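Local coordinates for heat shock protein-related protein (Deinococcus radiodurans, PDB 4FEI) that probably acts as a small heat shock protein chaperone that binds unfolding proteins under stress, represented here by its alpha-crystallin domain, at residues 7-12 / 18-23; 32-37 / 78-83. All coordinates share one frame; numbering follows the deposited sequence.

Both contacts belong to the beta sandwich of the alpha-crystallin domain, but they hold it in different ways. Contact 1 is mostly buried and lies within one sheet: neighbouring strands 9-14 and 17-23 form a hairpin through backbone hydrogen bonds, a salt bridge on one face and apolar packing on the other. Contact 2 is a surface contact between two sheets, where outer strands 33-37 and 79-83 face each other with sparse side-chain touches and no hydrogen bond. Strands 17-23 and 79-83 share a sheet, each bonded to strand 86-92 between them. The contact centres are about 11 Å apart, and residues 18-23 lead on along the chain to residues 32-37.

Contact 1: residues 7-12 / 18-23; sequences PAADWR and LDLLLD
Arg12 leaves its CA with CG opposite the backbone N (chi1 174°) and bends at chi3 (56°), which lays its guanidinium beside Asp19, whose CG lies next to its own backbone N. Asp19 OD2 receives Arg12 NE at 2.8 Å on its anti lone pair, directed away from OD1. Arg12 NH2 reaches the same Asp19 OD2, also at 2.8 Å, from above the carboxylate plane, so one oxygen takes two bonds while the planes stand 81° apart. Leu21 CD1 covers one guanidinium face, 4.0 Å from Arg12 CZ, where a methyl fits because the N-H groups all point outward in the plane. With an alanine at Arg12, Asp19 OD2 would probably be left without these two donors, and Leu21 CD1 would lose the guanidinium face it packs on.

Beneath these side chains runs an antiparallel beta hairpin of the alpha-crystallin sandwich, with Asp10–Leu21 and Arg12–Asp19 as hydrogen-bonded pairs. Asp10 N gives to Leu21 O at 2.9 Å, and Asp23 N closes on Ala8 O at 3.0 Å.

On the other face, Leu20 CB sits over the six-membered ring of Trp11, 3.9 Å from its centroid, a CH-pi contact suited to a broad indole. Small Ala9 fits CB against Leu22 CD1 at 3.6 Å. Asp10 and Asp23 send their carboxylates to Arg58 and Arg47 of the second subunit, respectively, while Asp10 and Trp11 extend the sheet into that chain.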
ATOM      1  N   PRO A   7       8.872   2.034  -0.135  1.00 16.72           N
ATOM      2  CA  PRO A   7       7.774   1.233  -0.712  1.00 16.66           C
ATOM      3  C   PRO A   7       8.302  -0.008  -1.403  1.00 16.56           C
ATOM      4  O   PRO A   7       9.258   0.081  -2.195  1.00 16.50           O
ATOM      5  CB  PRO A   7       7.099   2.194  -1.713  1.00 16.63           C
ATOM      6  CG  PRO A   7       8.037   3.337  -1.919  1.00 16.63           C
ATOM      7  CD  PRO A   7       9.005   3.374  -0.759  1.00 16.72           C
ATOM      8  N   ALA A   8       7.687  -1.154  -1.080  1.00 16.62           N
ATOM      9  CA  ALA A   8       8.083  -2.451  -1.605  1.00 16.61           C
ATOM     10  C   ALA A   8       7.911  -2.550  -3.165  1.00 16.56           C
ATOM     11  O   ALA A   8       6.916  -2.049  -3.728  1.00 16.59           O
ATOM     12  CB  ALA A   8       7.339  -3.558  -0.864  1.00 16.74           C
ATOM     13  N   ALA A   9       8.871  -3.181  -3.835  1.00 16.60           N
ATOM     14  CA  ALA A   9       8.965  -3.194  -5.332  1.00 16.63           C
ATOM     15  C   ALA A   9       9.086  -4.625  -5.912  1.00 16.81           C
ATOM     16  O   ALA A   9       9.838  -5.451  -5.416  1.00 16.98           O
ATOM     17  CB  ALA A   9      10.142  -2.368  -5.802  1.00 16.62           C
ATOM     18  N   ASP A  10       8.338  -4.891  -6.968  1.00 16.91           N
ATOM     19  CA  ASP A  10       8.441  -6.124  -7.731  1.00 17.16           C
ATOM     20  C   ASP A  10       8.849  -5.794  -9.167  1.00 17.31           C
ATOM     21  O   ASP A  10       8.456  -4.774  -9.716  1.00 17.23           O
ATOM     22  CB  ASP A  10       7.061  -6.822  -7.811  1.00 17.27           C
ATOM     23  CG  ASP A  10       6.709  -7.603  -6.544  1.00 17.27           C
ATOM     24  OD1 ASP A  10       7.590  -7.751  -5.664  1.00 17.35           O
ATOM     25  OD2 ASP A  10       5.556  -8.059  -6.450  1.00 17.35           O
ATOM     26  N   TRP A  11       9.590  -6.696  -9.774  1.00 17.60           N
ATOM     27  CA  TRP A  11       9.806  -6.708 -11.213  1.00 17.89           C
ATOM     28  C   TRP A  11       9.119  -7.926 -11.824  1.00 18.46           C
ATOM     29  O   TRP A  11       9.383  -9.060 -11.458  1.00 18.87           O
ATOM     30  CB  TRP A  11      11.295  -6.746 -11.525  1.00 18.11           C
ATOM     31  CG  TRP A  11      11.974  -5.403 -11.242  1.00 18.01           C
ATOM     32  CD1 TRP A  11      12.743  -5.082 -10.153  1.00 17.98           C
ATOM     33  CD2 TRP A  11      11.949  -4.235 -12.082  1.00 17.81           C
ATOM     34  NE1 TRP A  11      13.183  -3.760 -10.263  1.00 19.65           N
ATOM     35  CE2 TRP A  11      12.700  -3.223 -11.430  1.00 18.30           C
ATOM     36  CE3 TRP A  11      11.377  -3.950 -13.318  1.00 18.01           C
ATOM     37  CZ2 TRP A  11      12.907  -1.954 -11.991  1.00 17.84           C
ATOM     38  CZ3 TRP A  11      11.554  -2.671 -13.872  1.00 18.14           C
ATOM     39  CH2 TRP A  11      12.309  -1.693 -13.207  1.00 18.00           C
ATOM     40  N   ARG A  12       8.190  -7.674 -12.728  1.00 18.76           N
ATOM     41  CA  ARG A  12       7.462  -8.760 -13.389  1.00 19.29           C
ATOM     42  C   ARG A  12       7.915  -8.856 -14.849  1.00 19.91           C
ATOM     43  O   ARG A  12       8.070  -7.841 -15.542  1.00 20.55           O
ATOM     44  CB  ARG A  12       5.947  -8.523 -13.300  1.00 18.98           C
ATOM     45  CG  ARG A  12       5.083  -9.535 -14.093  1.00 19.74           C
ATOM     46  CD  ARG A  12       3.599  -9.200 -13.965  1.00 20.46           C
ATOM     47  NE  ARG A  12       3.250  -7.823 -14.381  1.00 21.48           N
ATOM     48  CZ  ARG A  12       2.146  -7.171 -13.991  1.00 21.78           C
ATOM     49  NH1 ARG A  12       1.276  -7.758 -13.140  1.00 21.95           N
ATOM     50  NH2 ARG A  12       1.912  -5.923 -14.429  1.00 21.04           N
ATOM     51  N   LEU A  18       8.854  -5.180 -19.437  1.00 21.96           N
ATOM     52  CA  LEU A  18       9.321  -5.356 -18.068  1.00 20.83           C
ATOM     53  C   LEU A  18       8.473  -4.418 -17.190  1.00 20.14           C
ATOM     54  O   LEU A  18       8.436  -3.201 -17.436  1.00 20.03           O
ATOM     55  CB  LEU A  18      10.794  -4.965 -18.008  1.00 20.77           C
ATOM     56  CG  LEU A  18      11.595  -5.223 -16.742  1.00 21.05           C
ATOM     57  CD1 LEU A  18      11.621  -6.736 -16.380  1.00 22.54           C
ATOM     58  CD2 LEU A  18      13.009  -4.691 -16.926  1.00 22.25           C
ATOM     59  N   ASP A  19       7.779  -4.976 -16.192  1.00 19.55           N
ATOM     60  CA  ASP A  19       6.928  -4.188 -15.298  1.00 18.91           C
ATOM     61  C   ASP A  19       7.538  -4.001 -13.927  1.00 18.67           C
ATOM     62  O   ASP A  19       7.996  -4.970 -13.292  1.00 19.31           O
ATOM     63  CB  ASP A  19       5.575  -4.875 -15.062  1.00 19.37           C
ATOM     64  CG  ASP A  19       4.772  -5.055 -16.331  1.00 20.33           C
ATOM     65  OD1 ASP A  19       4.990  -4.269 -17.296  1.00 22.15           O
ATOM     66  OD2 ASP A  19       3.932  -5.986 -16.359  1.00 21.40           O
ATOM     67  N   LEU A  20       7.490  -2.776 -13.438  1.00 17.81           N
ATOM     68  CA  LEU A  20       7.829  -2.481 -12.055  1.00 17.83           C
ATOM     69  C   LEU A  20       6.527  -2.207 -11.333  1.00 17.73           C
ATOM     70  O   LEU A  20       5.766  -1.348 -11.747  1.00 18.68           O
ATOM     71  CB  LEU A  20       8.735  -1.251 -11.985  1.00 17.64           C
ATOM     72  CG  LEU A  20       9.296  -0.635 -10.701  1.00 18.86           C
ATOM     73  CD1 LEU A  20       8.337   0.395 -10.153  1.00 20.63           C
ATOM     74  CD2 LEU A  20       9.656  -1.661  -9.626  1.00 19.95           C
ATOM     75  N   LEU A  21       6.240  -2.965 -10.289  1.00 17.46           N
ATOM     76  CA  LEU A  21       5.089  -2.695  -9.437  1.00 16.98           C
ATOM     77  C   LEU A  21       5.588  -2.181  -8.094  1.00 16.80           C
ATOM     78  O   LEU A  21       6.444  -2.800  -7.438  1.00 17.15           O
ATOM     79  CB  LEU A  21       4.236  -3.950  -9.221  1.00 17.11           C
ATOM     80  CG  LEU A  21       3.532  -4.534 -10.448  1.00 17.64           C
ATOM     81  CD1 LEU A  21       4.330  -5.650 -11.046  1.00 18.88           C
ATOM     82  CD2 LEU A  21       2.181  -5.112  -9.980  1.00 20.65           C
ATOM     83  N   LEU A  22       5.050  -1.045  -7.678  1.00 16.72           N
ATOM     84  CA  LEU A  22       5.534  -0.366  -6.463  1.00 16.58           C
ATOM     85  C   LEU A  22       4.349  -0.069  -5.535  1.00 16.62           C
ATOM     86  O   LEU A  22       3.419   0.603  -5.940  1.00 16.70           O
ATOM     87  CB  LEU A  22       6.286   0.922  -6.853  1.00 16.54           C
ATOM     88  CG  LEU A  22       7.136   1.570  -5.772  1.00 16.56           C
ATOM     89  CD1 LEU A  22       8.427   0.764  -5.533  1.00 18.48           C
ATOM     90  CD2 LEU A  22       7.459   3.057  -6.146  1.00 16.50           C
ATOM     91  N   ASP A  23       4.381  -0.601  -4.321  1.00 16.63           N
ATOM     92  CA  ASP A  23       3.271  -0.421  -3.376  1.00 16.75           C
ATOM     93  C   ASP A  23       3.345   0.994  -2.780  1.00 16.80           C
ATOM     94  O   ASP A  23       4.182   1.265  -1.888  1.00 16.79           O
ATOM     95  CB  ASP A  23       3.322  -1.444  -2.230  1.00 16.82           C
ATOM     96  CG  ASP A  23       2.865  -2.808  -2.646  1.00 16.88           C
ATOM     97  OD1 ASP A  23       3.236  -3.797  -1.951  1.00 19.07           O
ATOM     98  OD2 ASP A  23       2.123  -2.921  -3.635  1.00 17.90           O
TER

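Contact 2: residues 32-37 / 78-83; sequences LALAED and GVASLA
This is a sparse side-chain contact at the surface, between outer strands of the two sheets of the beta sandwich. Residues 32-37 include strand 33-37, which flanks 40-47, and residues 78-83 include strand 79-83, beside 86-92. The segments run in nearly opposite directions, 162° apart, yet no hydrogen bond joins them. Even where CA atoms come nearest, Glu36 and Gly78 remain 8.2 Å apart. Each strand instead spends its backbone bonds within its own sheet, Ala33 with Ser44 and Val79 with Arg90 among them.

Alternate residues do the touching. Leu32, Leu34 and Glu36 point toward the other segment, and Ala80 and Leu82 point back. At one end the leucines meet by their branch ends, Leu32 CD1 lying 4.4 Å from Leu82 CD2. This loose van der Waals approach suits two branched leucines, whose methyls bridge the widest of the three CA separations. In the middle, Leu34 CG approaches Ala80 CB, also at 4.4 Å; here the larger partner does the reaching, and the small methyl of Ala80 meets it while also resting on Val89 of the strand beside it. Leu34 continues inward onto Leu87 and Val89, tying the edge to the sandwich interior.

At the other end Glu36 takes the less common position with CG between the backbone N and carbonyl carbon (chi1 60°), then runs on extended. This brings its OE2 to 3.7 Å from Gly78 N, an approach too long to count as a bond. Glycine suits this spot, since a side chain on Gly78 would point toward the Glu36 carboxylate.

Two edge strands from opposite sheets facing each other like this are characteristic of the alpha-crystallin fold, and their position is consistent with the hydrophobic edge groove that, in many relatives, receives the Ile-X-Ile motif of a C-terminal extension.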
ATOM      1  N   LEU A  32       4.656  12.186  -7.277  1.00 17.94           N
ATOM      2  CA  LEU A  32       5.325  11.080  -7.935  1.00 17.62           C
ATOM      3  C   LEU A  32       6.197  11.553  -9.103  1.00 17.59           C
ATOM      4  O   LEU A  32       5.752  12.270  -9.984  1.00 18.14           O
ATOM      5  CB  LEU A  32       4.269  10.077  -8.427  1.00 17.72           C
ATOM      6  CG  LEU A  32       3.618   9.147  -7.421  1.00 17.73           C
ATOM      7  CD1 LEU A  32       2.398   8.433  -8.042  1.00 17.67           C
ATOM      8  CD2 LEU A  32       4.652   8.139  -6.870  1.00 17.17           C
ATOM      9  N   ALA A  33       7.450  11.156  -9.098  1.00 17.65           N
ATOM     10  CA  ALA A  33       8.354  11.432 -10.205  1.00 18.00           C
ATOM     11  C   ALA A  33       9.105  10.155 -10.554  1.00 17.84           C
ATOM     12  O   ALA A  33       9.434   9.365  -9.658  1.00 17.52           O
ATOM     13  CB  ALA A  33       9.341  12.589  -9.870  1.00 17.71           C
ATOM     14  N   LEU A  34       9.367   9.980 -11.852  1.00 18.13           N
ATOM     15  CA  LEU A  34       9.999   8.777 -12.396  1.00 18.44           C
ATOM     16  C   LEU A  34      11.054   9.212 -13.426  1.00 18.94           C
ATOM     17  O   LEU A  34      10.753   9.964 -14.351  1.00 19.19           O
ATOM     18  CB  LEU A  34       8.960   7.909 -13.111  1.00 18.61           C
ATOM     19  CG  LEU A  34       8.011   6.871 -12.499  1.00 19.93           C
ATOM     20  CD1 LEU A  34       8.821   5.744 -11.861  1.00 20.45           C
ATOM     21  CD2 LEU A  34       7.048   7.442 -11.519  1.00 21.86           C
ATOM     22  N   ALA A  35      12.286   8.750 -13.257  1.00 25.03           N
ATOM     23  CA  ALA A  35      13.383   9.102 -14.163  1.00 27.63           C
ATOM     24  C   ALA A  35      14.270   7.887 -14.441  1.00 26.73           C
ATOM     25  O   ALA A  35      14.651   7.166 -13.534  1.00 24.22           O
ATOM     26  CB  ALA A  35      14.224  10.287 -13.601  1.00 27.89           C
ATOM     27  N   GLU A  36      14.597   7.669 -15.703  1.00 29.49           N
ATOM     28  CA  GLU A  36      15.455   6.558 -16.060  1.00 30.25           C
ATOM     29  C   GLU A  36      16.800   7.064 -16.569  1.00 34.34           C
ATOM     30  O   GLU A  36      16.865   7.801 -17.533  1.00 38.18           O
ATOM     31  CB  GLU A  36      14.756   5.590 -17.039  1.00 30.94           C
ATOM     32  CG  GLU A  36      14.311   6.191 -18.355  1.00 36.36           C
ATOM     33  CD  GLU A  36      13.574   5.223 -19.273  1.00 39.62           C
ATOM     34  OE1 GLU A  36      14.061   4.074 -19.458  1.00 39.89           O
ATOM     35  OE2 GLU A  36      12.520   5.639 -19.841  1.00 44.57           O
ATOM     36  N   ASP A  37      17.866   6.710 -15.865  1.00 35.36           N
ATOM     37  CA  ASP A  37      19.212   7.131 -16.218  1.00 41.70           C
ATOM     38  C   ASP A  37      19.939   5.864 -16.556  1.00 41.92           C
ATOM     39  O   ASP A  37      20.457   5.185 -15.638  1.00 41.88           O
ATOM     40  CB  ASP A  37      19.905   7.879 -15.055  1.00 44.47           C
ATOM     41  CG  ASP A  37      21.306   8.406 -15.429  1.00 54.65           C
ATOM     42  OD1 ASP A  37      22.210   7.565 -15.668  1.00 60.77           O
ATOM     43  OD2 ASP A  37      21.524   9.657 -15.479  1.00 61.11           O
ATOM     44  N   GLY A  78       9.384   4.068 -20.999  1.00 32.38           N
ATOM     45  CA  GLY A  78       8.635   3.886 -19.748  1.00 30.93           C
ATOM     46  C   GLY A  78       7.301   4.607 -19.664  1.00 30.93           C
ATOM     47  O   GLY A  78       7.220   5.806 -19.953  1.00 31.72           O
ATOM     48  N   VAL A  79       6.267   3.872 -19.255  1.00 30.19           N
ATOM     49  CA  VAL A  79       4.896   4.388 -19.084  1.00 30.20           C
ATOM     50  C   VAL A  79       4.354   3.966 -17.709  1.00 28.88           C
ATOM     51  O   VAL A  79       4.324   2.775 -17.391  1.00 28.98           O
ATOM     52  CB  VAL A  79       3.935   3.855 -20.196  1.00 31.16           C
ATOM     53  CG1 VAL A  79       2.491   4.367 -19.985  1.00 31.25           C
ATOM     54  CG2 VAL A  79       4.463   4.223 -21.625  1.00 32.44           C
ATOM     55  N   ALA A  80       3.926   4.938 -16.903  1.00 27.72           N
ATOM     56  CA  ALA A  80       3.540   4.686 -15.519  1.00 26.57           C
ATOM     57  C   ALA A  80       2.053   4.890 -15.286  1.00 26.99           C
ATOM     58  O   ALA A  80       1.451   5.805 -15.816  1.00 27.67           O
ATOM     59  CB  ALA A  80       4.318   5.550 -14.576  1.00 26.03           C
ATOM     60  N   SER A  81       1.469   4.041 -14.463  1.00 26.19           N
ATOM     61  CA  SER A  81       0.048   4.082 -14.170  1.00 26.24           C
ATOM     62  C   SER A  81      -0.171   3.771 -12.671  1.00 25.42           C
ATOM     63  O   SER A  81       0.569   2.970 -12.085  1.00 25.21           O
ATOM     64  CB  SER A  81      -0.610   3.034 -15.049  1.00 26.12           C
ATOM     65  OG  SER A  81      -1.960   2.934 -14.759  1.00 28.20           O
ATOM     66  N   LEU A  82      -1.163   4.411 -12.051  1.00 25.18           N
ATOM     67  CA  LEU A  82      -1.429   4.249 -10.614  1.00 24.71           C
ATOM     68  C   LEU A  82      -2.880   3.876 -10.382  1.00 25.13           C
ATOM     69  O   LEU A  82      -3.773   4.595 -10.814  1.00 25.99           O
ATOM     70  CB  LEU A  82      -1.157   5.541  -9.860  1.00 24.73           C
ATOM     71  CG  LEU A  82      -1.527   5.599  -8.355  1.00 24.23           C
ATOM     72  CD1 LEU A  82      -0.470   4.899  -7.491  1.00 24.72           C
ATOM     73  CD2 LEU A  82      -1.767   7.013  -7.834  1.00 23.96           C
ATOM     74  N   ALA A  83      -3.119   2.753  -9.716  1.00 24.83           N
ATOM     75  CA  ALA A  83      -4.475   2.325  -9.352  1.00 25.17           C
ATOM     76  C   ALA A  83      -4.429   1.466  -8.088  1.00 24.86           C
ATOM     77  O   ALA A  83      -3.578   0.590  -7.955  1.00 24.50           O
ATOM     78  CB  ALA A  83      -5.165   1.536 -10.511  1.00 25.62           C
TER